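Local coordinates for D-alanine--D-alanine ligase (Coxiella burnetii, PDB 3TQT), which joins two D-alanine molecules into D-alanyl-D-alanine at the cost of ATP, a step of peptidoglycan biosynthesis, at residues K4-S15 and S98-T109; V279-A287 and V302-V312. All coordinates share one frame; numbering follows the deposited sequence.

Contact 1. Residues K4-S15 and S98-T109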
loop_
_atom_site.group_PDB
_atom_site.type_symbol
_atom_site.label_atom_id
_atom_site.label_comp_id
_atom_site.label_asym_id
_atom_site.label_seq_id
_atom_site.Cartn_x
_atom_site.Cartn_y
_atom_site.Cartn_z
ATOM N N LYS A 4 -31.792 -3.227 5.664
ATOM C CA LYS A 4 -30.522 -3.772 6.143
ATOM C C LYS A 4 -29.342 -3.287 5.303
ATOM O O LYS A 4 -29.497 -2.905 4.142
ATOM C CB LYS A 4 -30.562 -5.302 6.171
ATOM C CG LYS A 4 -31.669 -5.857 7.043
ATOM C CD LYS A 4 -31.655 -7.370 7.103
ATOM C CE LYS A 4 -32.832 -7.897 7.929
ATOM N NZ LYS A 4 -32.666 -9.356 8.180
ATOM N N LEU A 5 -28.164 -3.283 5.908
ATOM C CA LEU A 5 -26.953 -2.937 5.197
ATOM C C LEU A 5 -26.451 -4.197 4.529
ATOM O O LEU A 5 -26.450 -5.258 5.144
ATOM C CB LEU A 5 -25.885 -2.463 6.183
ATOM C CG LEU A 5 -26.087 -1.082 6.788
ATOM C CD1 LEU A 5 -25.074 -0.834 7.896
ATOM C CD2 LEU A 5 -25.957 -0.040 5.693
ATOM N N HIS A 6 -26.013 -4.081 3.283
ATOM C CA HIS A 6 -25.428 -5.226 2.585
ATOM C C HIS A 6 -23.951 -5.326 2.910
ATOM O O HIS A 6 -23.192 -4.400 2.648
ATOM C CB HIS A 6 -25.580 -5.078 1.074
ATOM C CG HIS A 6 -26.974 -5.295 0.583
ATOM N ND1 HIS A 6 -27.450 -6.539 0.231
ATOM C CD2 HIS A 6 -27.993 -4.427 0.377
ATOM C CE1 HIS A 6 -28.705 -6.431 -0.169
ATOM N NE2 HIS A 6 -29.058 -5.160 -0.086
ATOM N N ILE A 7 -23.551 -6.459 3.475
ATOM C CA ILE A 7 -22.175 -6.680 3.836
ATOM C C ILE A 7 -21.648 -7.807 2.955
ATOM O O ILE A 7 -22.279 -8.862 2.858
ATOM C CB ILE A 7 -22.075 -7.108 5.314
ATOM C CG1 ILE A 7 -22.809 -6.099 6.199
ATOM C CG2 ILE A 7 -20.624 -7.280 5.735
ATOM C CD1 ILE A 7 -22.198 -4.706 6.179
ATOM N N SER A 8 -20.506 -7.571 2.316
ATOM C CA SER A 8 -19.812 -8.613 1.560
ATOM C C SER A 8 -18.567 -9.071 2.313
ATOM O O SER A 8 -17.695 -8.269 2.645
ATOM C CB SER A 8 -19.402 -8.091 0.186
ATOM O OG SER A 8 -20.521 -8.048 -0.679
ATOM N N VAL A 9 -18.484 -10.361 2.594
ATOM C CA VAL A 9 -17.300 -10.887 3.259
ATOM C C VAL A 9 -16.423 -11.565 2.217
ATOM O O VAL A 9 -16.884 -12.457 1.507
ATOM C CB VAL A 9 -17.684 -11.856 4.381
ATOM C CG1 VAL A 9 -16.427 -12.363 5.126
ATOM C CG2 VAL A 9 -18.650 -11.170 5.341
ATOM N N LEU A 10 -15.175 -11.114 2.095
ATOM C CA LEU A 10 -14.252 -11.681 1.110
ATOM C C LEU A 10 -13.366 -12.707 1.772
ATOM O O LEU A 10 -12.760 -12.432 2.809
ATOM C CB LEU A 10 -13.364 -10.601 0.493
ATOM C CG LEU A 10 -13.929 -9.716 -0.620
ATOM C CD1 LEU A 10 -15.396 -9.387 -0.403
ATOM C CD2 LEU A 10 -13.086 -8.444 -0.759
ATOM N N CYS A 11 -13.269 -13.888 1.169
ATOM C CA CYS A 11 -12.442 -14.942 1.742
ATOM C C CYS A 11 -11.801 -15.812 0.677
ATOM O O CYS A 11 -12.153 -15.731 -0.499
ATOM C CB CYS A 11 -13.251 -15.817 2.693
ATOM S SG CYS A 11 -14.493 -16.849 1.874
ATOM N N GLY A 12 -10.856 -16.646 1.114
ATOM C CA GLY A 12 -10.149 -17.548 0.227
ATOM C C GLY A 12 -8.875 -16.868 -0.228
ATOM O O GLY A 12 -8.026 -16.505 0.589
ATOM N N GLY A 13 -8.753 -16.694 -1.538
ATOM C CA GLY A 13 -7.662 -15.933 -2.116
ATOM C C GLY A 13 -6.484 -16.800 -2.509
ATOM O O GLY A 13 -6.387 -17.958 -2.102
ATOM N N GLN A 14 -5.597 -16.233 -3.320
ATOM C CA GLN A 14 -4.381 -16.920 -3.708
ATOM C C GLN A 14 -3.356 -16.618 -2.625
ATOM O O GLN A 14 -2.552 -15.691 -2.735
ATOM C CB GLN A 14 -3.910 -16.435 -5.068
ATOM C CG GLN A 14 -5.019 -16.378 -6.093
ATOM C CD GLN A 14 -4.509 -16.028 -7.469
ATOM O OE1 GLN A 14 -3.930 -16.870 -8.161
ATOM N NE2 GLN A 14 -4.711 -14.780 -7.876
ATOM N N SER A 15 -3.432 -17.400 -1.559
ATOM C CA SER A 15 -2.653 -17.173 -0.359
ATOM C C SER A 15 -2.592 -18.506 0.349
ATOM O O SER A 15 -3.539 -19.294 0.276
ATOM C CB SER A 15 -3.356 -16.144 0.530
ATOM O OG SER A 15 -2.782 -16.095 1.820
ATOM N N SER A 98 -25.517 -5.619 -4.517
ATOM C CA SER A 98 -25.198 -4.497 -3.648
ATOM C C SER A 98 -24.119 -4.859 -2.650
ATOM O O SER A 98 -23.998 -6.008 -2.242
ATOM C CB SER A 98 -26.443 -4.106 -2.854
ATOM O OG SER A 98 -27.430 -3.588 -3.711
ATOM N N ALA A 99 -23.354 -3.854 -2.243
ATOM C CA ALA A 99 -22.472 -3.971 -1.099
ATOM C C ALA A 99 -22.351 -2.588 -0.474
ATOM O O ALA A 99 -21.957 -1.634 -1.133
ATOM C CB ALA A 99 -21.110 -4.509 -1.514
ATOM N N ASP A 100 -22.722 -2.480 0.793
ATOM C CA ASP A 100 -22.604 -1.223 1.523
ATOM C C ASP A 100 -21.293 -1.162 2.274
ATOM O O ASP A 100 -20.817 -0.090 2.648
ATOM C CB ASP A 100 -23.755 -1.101 2.508
ATOM C CG ASP A 100 -25.076 -0.976 1.808
ATOM O OD1 ASP A 100 -25.139 -0.167 0.861
ATOM O OD2 ASP A 100 -26.027 -1.694 2.185
ATOM N N CYS A 101 -20.720 -2.330 2.510
ATOM C CA CYS A 101 -19.444 -2.408 3.195
ATOM C C CYS A 101 -18.840 -3.776 2.958
ATOM O O CYS A 101 -19.546 -4.788 2.910
ATOM C CB CYS A 101 -19.603 -2.126 4.695
ATOM S SG CYS A 101 -18.043 -2.140 5.636
ATOM N N VAL A 102 -17.527 -3.799 2.780
ATOM C CA VAL A 102 -16.827 -5.042 2.498
ATOM C C VAL A 102 -15.975 -5.419 3.694
ATOM O O VAL A 102 -15.355 -4.564 4.319
ATOM C CB VAL A 102 -15.958 -4.905 1.232
ATOM C CG1 VAL A 102 -15.105 -6.136 1.032
ATOM C CG2 VAL A 102 -16.847 -4.630 0.015
ATOM N N PHE A 103 -15.969 -6.703 4.023
ATOM C CA PHE A 103 -15.166 -7.192 5.116
ATOM C C PHE A 103 -14.077 -8.054 4.491
ATOM O O PHE A 103 -14.303 -9.218 4.198
ATOM C CB PHE A 103 -16.048 -8.027 6.046
ATOM C CG PHE A 103 -15.655 -7.956 7.493
ATOM C CD1 PHE A 103 -16.562 -7.522 8.449
ATOM C CD2 PHE A 103 -14.380 -8.304 7.894
ATOM C CE1 PHE A 103 -16.199 -7.458 9.772
ATOM C CE2 PHE A 103 -14.017 -8.247 9.217
ATOM C CZ PHE A 103 -14.929 -7.823 10.155
ATOM N N PRO A 104 -12.899 -7.463 4.237
ATOM C CA PRO A 104 -11.840 -8.240 3.611
ATOM C C PRO A 104 -11.355 -9.250 4.651
ATOM O O PRO A 104 -10.957 -8.860 5.753
ATOM C CB PRO A 104 -10.754 -7.195 3.310
ATOM C CG PRO A 104 -11.326 -5.871 3.681
ATOM C CD PRO A 104 -12.444 -6.121 4.628
ATOM N N MET A 105 -11.431 -10.536 4.338
ATOM C CA MET A 105 -11.031 -11.519 5.325
ATOM C C MET A 105 -10.146 -12.533 4.645
ATOM O O MET A 105 -10.208 -13.727 4.921
ATOM C CB MET A 105 -12.243 -12.157 6.008
ATOM C CG MET A 105 -11.912 -13.019 7.238
ATOM S SD MET A 105 -10.752 -12.286 8.433
ATOM C CE MET A 105 -11.459 -10.640 8.637
ATOM N N VAL A 106 -9.327 -12.025 3.735
ATOM C CA VAL A 106 -8.265 -12.804 3.135
ATOM C C VAL A 106 -6.976 -12.517 3.901
ATOM O O VAL A 106 -6.520 -11.370 3.953
ATOM C CB VAL A 106 -8.086 -12.440 1.657
ATOM C CG1 VAL A 106 -6.836 -13.111 1.096
ATOM C CG2 VAL A 106 -9.318 -12.835 0.865
ATOM N N HIS A 107 -6.407 -13.552 4.515
ATOM C CA HIS A 107 -5.148 -13.419 5.253
ATOM C C HIS A 107 -3.953 -13.534 4.315
ATOM O O HIS A 107 -3.990 -14.272 3.332
ATOM C CB HIS A 107 -5.020 -14.493 6.345
ATOM C CG HIS A 107 -6.233 -14.634 7.216
ATOM N ND1 HIS A 107 -6.647 -13.650 8.089
ATOM C CD2 HIS A 107 -7.111 -15.657 7.360
ATOM C CE1 HIS A 107 -7.737 -14.054 8.722
ATOM N NE2 HIS A 107 -8.036 -15.268 8.299
ATOM N N GLY A 108 -2.886 -12.810 4.644
ATOM C CA GLY A 108 -1.638 -12.880 3.912
ATOM C C GLY A 108 -1.667 -12.247 2.535
ATOM O O GLY A 108 -2.289 -11.199 2.313
ATOM N N THR A 109 -0.969 -12.892 1.606
ATOM C CA THR A 109 -0.873 -12.413 0.240
ATOM C C THR A 109 -2.233 -11.988 -0.312
ATOM O O THR A 109 -3.254 -12.652 -0.089
ATOM C CB THR A 109 -0.216 -13.472 -0.659
ATOM O OG1 THR A 109 1.101 -13.741 -0.173
ATOM C CG2 THR A 109 -0.122 -12.990 -2.087
HETATM O O HOH W 1 -28.690 -1.208 2.163
HETATM O O HOH W 2 -22.837 -7.010 0.035
HETATM O O HOH W 3 -6.214 -16.074 3.036
#

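Contact 2. Residues V279-A287 and V302-V312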
loop_
_atom_site.group_PDB
_atom_site.type_symbol
_atom_site.label_atom_id
_atom_site.label_comp_id
_atom_site.label_asym_id
_atom_site.label_seq_id
_atom_site.Cartn_x
_atom_site.Cartn_y
_atom_site.Cartn_z
ATOM N N VAL A 279 2.908 -3.715 33.171
ATOM C CA VAL A 279 3.182 -4.315 31.877
ATOM C C VAL A 279 1.918 -4.347 31.030
ATOM O O VAL A 279 1.953 -4.020 29.846
ATOM C CB VAL A 279 3.810 -5.715 32.011
ATOM C CG1 VAL A 279 3.823 -6.428 30.672
ATOM C CG2 VAL A 279 5.221 -5.593 32.554
ATOM N N THR A 280 0.797 -4.722 31.643
ATOM C CA THR A 280 -0.484 -4.718 30.945
ATOM C C THR A 280 -0.744 -3.353 30.329
ATOM O O THR A 280 -1.080 -3.244 29.148
ATOM C CB THR A 280 -1.647 -5.051 31.891
ATOM O OG1 THR A 280 -1.497 -6.385 32.386
ATOM C CG2 THR A 280 -2.972 -4.942 31.156
ATOM N N LYS A 281 -0.588 -2.311 31.141
ATOM C CA LYS A 281 -0.802 -0.945 30.687
ATOM C C LYS A 281 0.126 -0.574 29.535
ATOM O O LYS A 281 -0.280 0.119 28.607
ATOM C CB LYS A 281 -0.616 0.046 31.840
ATOM C CG LYS A 281 -1.683 -0.047 32.926
ATOM C CD LYS A 281 -3.081 0.157 32.360
ATOM C CE LYS A 281 -4.126 0.184 33.470
ATOM N NZ LYS A 281 -5.499 0.474 32.953
ATOM N N GLN A 282 1.373 -1.028 29.601
ATOM C CA GLN A 282 2.338 -0.715 28.551
ATOM C C GLN A 282 1.932 -1.389 27.254
ATOM O O GLN A 282 1.883 -0.759 26.199
ATOM C CB GLN A 282 3.733 -1.178 28.935
ATOM C CG GLN A 282 4.448 -0.286 29.909
ATOM C CD GLN A 282 5.814 -0.839 30.240
ATOM O OE1 GLN A 282 6.683 -0.939 29.372
ATOM N NE2 GLN A 282 6.005 -1.231 31.493
ATOM N N ILE A 283 1.650 -2.682 27.340
ATOM C CA ILE A 283 1.194 -3.430 26.181
ATOM C C ILE A 283 0.023 -2.709 25.510
ATOM O O ILE A 283 0.013 -2.492 24.302
ATOM C CB ILE A 283 0.801 -4.854 26.586
ATOM C CG1 ILE A 283 2.060 -5.625 27.018
ATOM C CG2 ILE A 283 0.085 -5.549 25.429
ATOM C CD1 ILE A 283 1.789 -6.968 27.634
ATOM N N GLN A 284 -0.962 -2.321 26.302
ATOM C CA GLN A 284 -2.132 -1.669 25.742
ATOM C C GLN A 284 -1.773 -0.322 25.118
ATOM O O GLN A 284 -2.217 -0.011 24.010
ATOM C CB GLN A 284 -3.232 -1.542 26.798
ATOM C CG GLN A 284 -3.880 -2.883 27.122
ATOM C CD GLN A 284 -4.802 -2.818 28.319
ATOM O OE1 GLN A 284 -4.478 -2.208 29.334
ATOM N NE2 GLN A 284 -5.963 -3.443 28.201
ATOM N N GLN A 285 -0.943 0.465 25.798
ATOM C CA GLN A 285 -0.645 1.794 25.279
ATOM C C GLN A 285 0.203 1.737 24.021
ATOM O O GLN A 285 -0.024 2.496 23.080
ATOM C CB GLN A 285 0.033 2.681 26.312
ATOM C CG GLN A 285 0.177 4.122 25.822
ATOM C CD GLN A 285 -1.171 4.805 25.597
ATOM O OE1 GLN A 285 -1.908 5.054 26.547
ATOM N NE2 GLN A 285 -1.498 5.103 24.332
ATOM N N ILE A 286 1.175 0.837 24.009
ATOM C CA ILE A 286 2.056 0.694 22.860
ATOM C C ILE A 286 1.275 0.125 21.686
ATOM O O ILE A 286 1.472 0.536 20.544
ATOM C CB ILE A 286 3.265 -0.210 23.176
ATOM C CG1 ILE A 286 4.140 0.450 24.248
ATOM C CG2 ILE A 286 4.095 -0.448 21.921
ATOM C CD1 ILE A 286 5.309 -0.395 24.668
ATOM N N ALA A 287 0.372 -0.805 21.962
ATOM C CA ALA A 287 -0.483 -1.327 20.881
ATOM C C ALA A 287 -1.256 -0.194 20.195
ATOM O O ALA A 287 -1.314 -0.119 18.962
ATOM C CB ALA A 287 -1.432 -2.399 21.401
ATOM N N VAL A 302 -1.680 -6.481 17.526
ATOM C CA VAL A 302 -0.270 -6.169 17.735
ATOM C C VAL A 302 0.361 -7.270 18.556
ATOM O O VAL A 302 -0.118 -7.585 19.657
ATOM C CB VAL A 302 -0.086 -4.846 18.488
ATOM C CG1 VAL A 302 1.395 -4.479 18.534
ATOM C CG2 VAL A 302 -0.901 -3.742 17.831
ATOM N N ASP A 303 1.419 -7.863 18.006
ATOM C CA ASP A 303 2.107 -8.982 18.634
ATOM C C ASP A 303 3.408 -8.484 19.221
ATOM O O ASP A 303 4.179 -7.797 18.552
ATOM C CB ASP A 303 2.377 -10.098 17.627
ATOM C CG ASP A 303 1.093 -10.687 17.045
ATOM O OD1 ASP A 303 -0.012 -10.381 17.554
ATOM O OD2 ASP A 303 1.197 -11.459 16.073
ATOM N N PHE A 304 3.619 -8.822 20.485
ATOM C CA PHE A 304 4.767 -8.359 21.239
ATOM C C PHE A 304 5.600 -9.527 21.731
ATOM O O PHE A 304 5.120 -10.663 21.823
ATOM C CB PHE A 304 4.307 -7.663 22.510
ATOM C CG PHE A 304 3.480 -6.434 22.299
ATOM C CD1 PHE A 304 4.044 -5.181 22.421
ATOM C CD2 PHE A 304 2.123 -6.530 22.069
ATOM C CE1 PHE A 304 3.273 -4.050 22.264
ATOM C CE2 PHE A 304 1.346 -5.404 21.911
ATOM C CZ PHE A 304 1.911 -4.166 22.014
ATOM N N PHE A 305 6.839 -9.222 22.098
ATOM C CA PHE A 305 7.582 -10.045 23.050
ATOM C C PHE A 305 7.645 -9.260 24.350
ATOM O O PHE A 305 7.826 -8.039 24.344
ATOM C CB PHE A 305 8.992 -10.349 22.542
ATOM C CG PHE A 305 9.049 -11.525 21.619
ATOM C CD1 PHE A 305 9.209 -12.803 22.119
ATOM C CD2 PHE A 305 8.913 -11.355 20.254
ATOM C CE1 PHE A 305 9.252 -13.894 21.267
ATOM C CE2 PHE A 305 8.958 -12.437 19.397
ATOM C CZ PHE A 305 9.123 -13.708 19.907
ATOM N N VAL A 306 7.448 -9.948 25.467
ATOM C CA VAL A 306 7.732 -9.358 26.765
ATOM C C VAL A 306 8.880 -10.149 27.367
ATOM O O VAL A 306 8.752 -11.346 27.617
ATOM C CB VAL A 306 6.526 -9.406 27.702
ATOM C CG1 VAL A 306 6.915 -8.886 29.085
ATOM C CG2 VAL A 306 5.394 -8.598 27.124
ATOM N N THR A 307 10.010 -9.479 27.570
ATOM C CA THR A 307 11.216 -10.145 28.029
ATOM C C THR A 307 11.104 -10.498 29.509
ATOM O O THR A 307 10.230 -9.995 30.229
ATOM C CB THR A 307 12.472 -9.262 27.820
ATOM O OG1 THR A 307 12.424 -8.150 28.717
ATOM C CG2 THR A 307 12.538 -8.749 26.391
ATOM N N PRO A 308 11.993 -11.372 29.972
ATOM C CA PRO A 308 11.986 -11.714 31.396
ATOM C C PRO A 308 12.165 -10.472 32.268
ATOM O O PRO A 308 11.583 -10.402 33.348
ATOM C CB PRO A 308 13.175 -12.652 31.522
ATOM C CG PRO A 308 13.254 -13.312 30.184
ATOM C CD PRO A 308 12.914 -12.223 29.199
ATOM N N ASN A 309 12.933 -9.496 31.796
ATOM C CA ASN A 309 13.066 -8.236 32.516
ATOM C C ASN A 309 11.870 -7.313 32.295
ATOM O O ASN A 309 11.925 -6.123 32.600
ATOM C CB ASN A 309 14.353 -7.518 32.113
ATOM C CG ASN A 309 14.824 -6.541 33.171
ATOM O OD1 ASN A 309 14.523 -6.696 34.357
ATOM N ND2 ASN A 309 15.566 -5.525 32.748
ATOM N N ASN A 310 10.789 -7.868 31.760
ATOM C CA ASN A 310 9.572 -7.100 31.493
ATOM C C ASN A 310 9.704 -5.967 30.472
ATOM O O ASN A 310 8.979 -4.981 30.539
ATOM C CB ASN A 310 8.986 -6.566 32.795
ATOM C CG ASN A 310 8.424 -7.662 33.650
ATOM O OD1 ASN A 310 7.673 -8.509 33.169
ATOM N ND2 ASN A 310 8.801 -7.675 34.917
ATOM N N LYS A 311 10.616 -6.103 29.522
ATOM C CA LYS A 311 10.671 -5.116 28.456
ATOM C C LYS A 311 9.651 -5.496 27.389
ATOM O O LYS A 311 9.633 -6.630 26.906
ATOM C CB LYS A 311 12.075 -5.021 27.869
ATOM C CG LYS A 311 12.202 -4.070 26.692
ATOM C CD LYS A 311 12.038 -2.606 27.087
ATOM C CE LYS A 311 12.131 -1.688 25.854
ATOM N NZ LYS A 311 11.819 -0.249 26.158
ATOM N N VAL A 312 8.807 -4.538 27.026
ATOM C CA VAL A 312 7.752 -4.771 26.051
ATOM C C VAL A 312 8.206 -4.344 24.658
ATOM O O VAL A 312 8.545 -3.183 24.430
ATOM C CB VAL A 312 6.472 -4.032 26.464
ATOM C CG1 VAL A 312 5.331 -4.331 25.485
ATOM C CG2 VAL A 312 6.084 -4.430 27.880
HETATM O O HOH W 4 8.917 -1.943 28.519
HETATM O O HOH W 5 8.236 -3.039 32.178
#

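Contact 1. Residues K4-S15 and S98-T109
Strands 5-12 and 101-104 run parallel as neighbours in the sheet of the N-terminal domain, where Ser8 pairs with Val102 and Val9 with Phe103. Three nearly straight backbone bonds hold the middle: Ser8 N to Cys101 O, Phe103 N to Ser8 O (2.7 Å) and Leu10 N to Phe103 O. At the start of the pairing His6 O takes two donors, Asp100 N (2.7 Å) and the longer Cys101 N. The Asp100 side chain turns back to accept from His6 N through OD2 (2.6 Å, 172° at the hydrogen), met on its anti side; a water joins the same oxygen to Lys4 O. Ser98 CB lies over one face of the His6 imidazole, 3.7 Å from the centroid, while Asp100 OD2 sits at the ring edge. With chi1 at 173°, Val102 holds CG1 opposite its own N, where it touches CD1 and CD2 of Leu10, each at 3.6 Å. On the face carrying Val9 and Phe103, helix 340-370 packs against Phe103. Past the strands, Ser15 OG donates to His107 O (2.7 Å), and a water links that carbonyl to Gly12 O. Ile320 O and Ser24 OG hold the His107 ring through ND1 and NE2. Asp100 thus extends the pairing at its start, and Ser15 with a water ties the following loops together, where Thr109 comes near Leu190 of the predicted ATP site.

Contact 2. Residues V279-A287 and V302-V312
This is a helix-on-sheet contact in the ATP-grasp part of the chain, made by apolar side chains of helix 277-293 on strand 298-306 and the start of the next strand. Phe304 lies in its middle. Ile283 CG2 reaches over one face of the Phe304 ring, 4.2 Å from the centroid, whereas Ile286 CG2 touches CE1 at the ring edge (3.7 Å). Ala287 CB meets both Phe304 CZ and Val302 CG2, closing one end of the row. Val312 divides its methyls: CG1 packs on Ile283 CG1 (3.8 Å) and Ile286 CD1, CG2 on Val279 CG1 and the Gln282 amide oxygen. At the turn end Val279 CG2 rests against Asn310. Gln282 makes the polar link through two waters, one between OE1 (2.6 Å) and Val312 N, the other between NE2 and Asn310 O; NE2 also bonds Ser278 OG. The type I turn from Thr307 to Asn310, with Thr307 OG1 accepting from Lys311 N (2.8 Å), leads from one strand to the next. The helix thus covers one face of the antiparallel sheet: Ile283 also touches Ile230 and Ala287 touches Val234 on strand 228-236, while Ile286 reaches Val314 on strand 312-318.

Contact 1 belongs to the N-terminal domain and contact 2 to the ATP-grasp part, on opposite sides of the chain's centre; their own centres are 31 Å apart and their nearest atoms about 11 Å. What relates them is the predicted pair of metal sites. The side chain of His107 in contact 1 lies about 8 Å from that of Asn318, a predicted ligand of the second ion, and the side chain of Val302 in contact 2 about 7 Å from it. Asp303 is a predicted ligand of the first. The loops after the paired strands of contact 1 and the sheet backed by the helix of contact 2 therefore approach the probable active site from different domains.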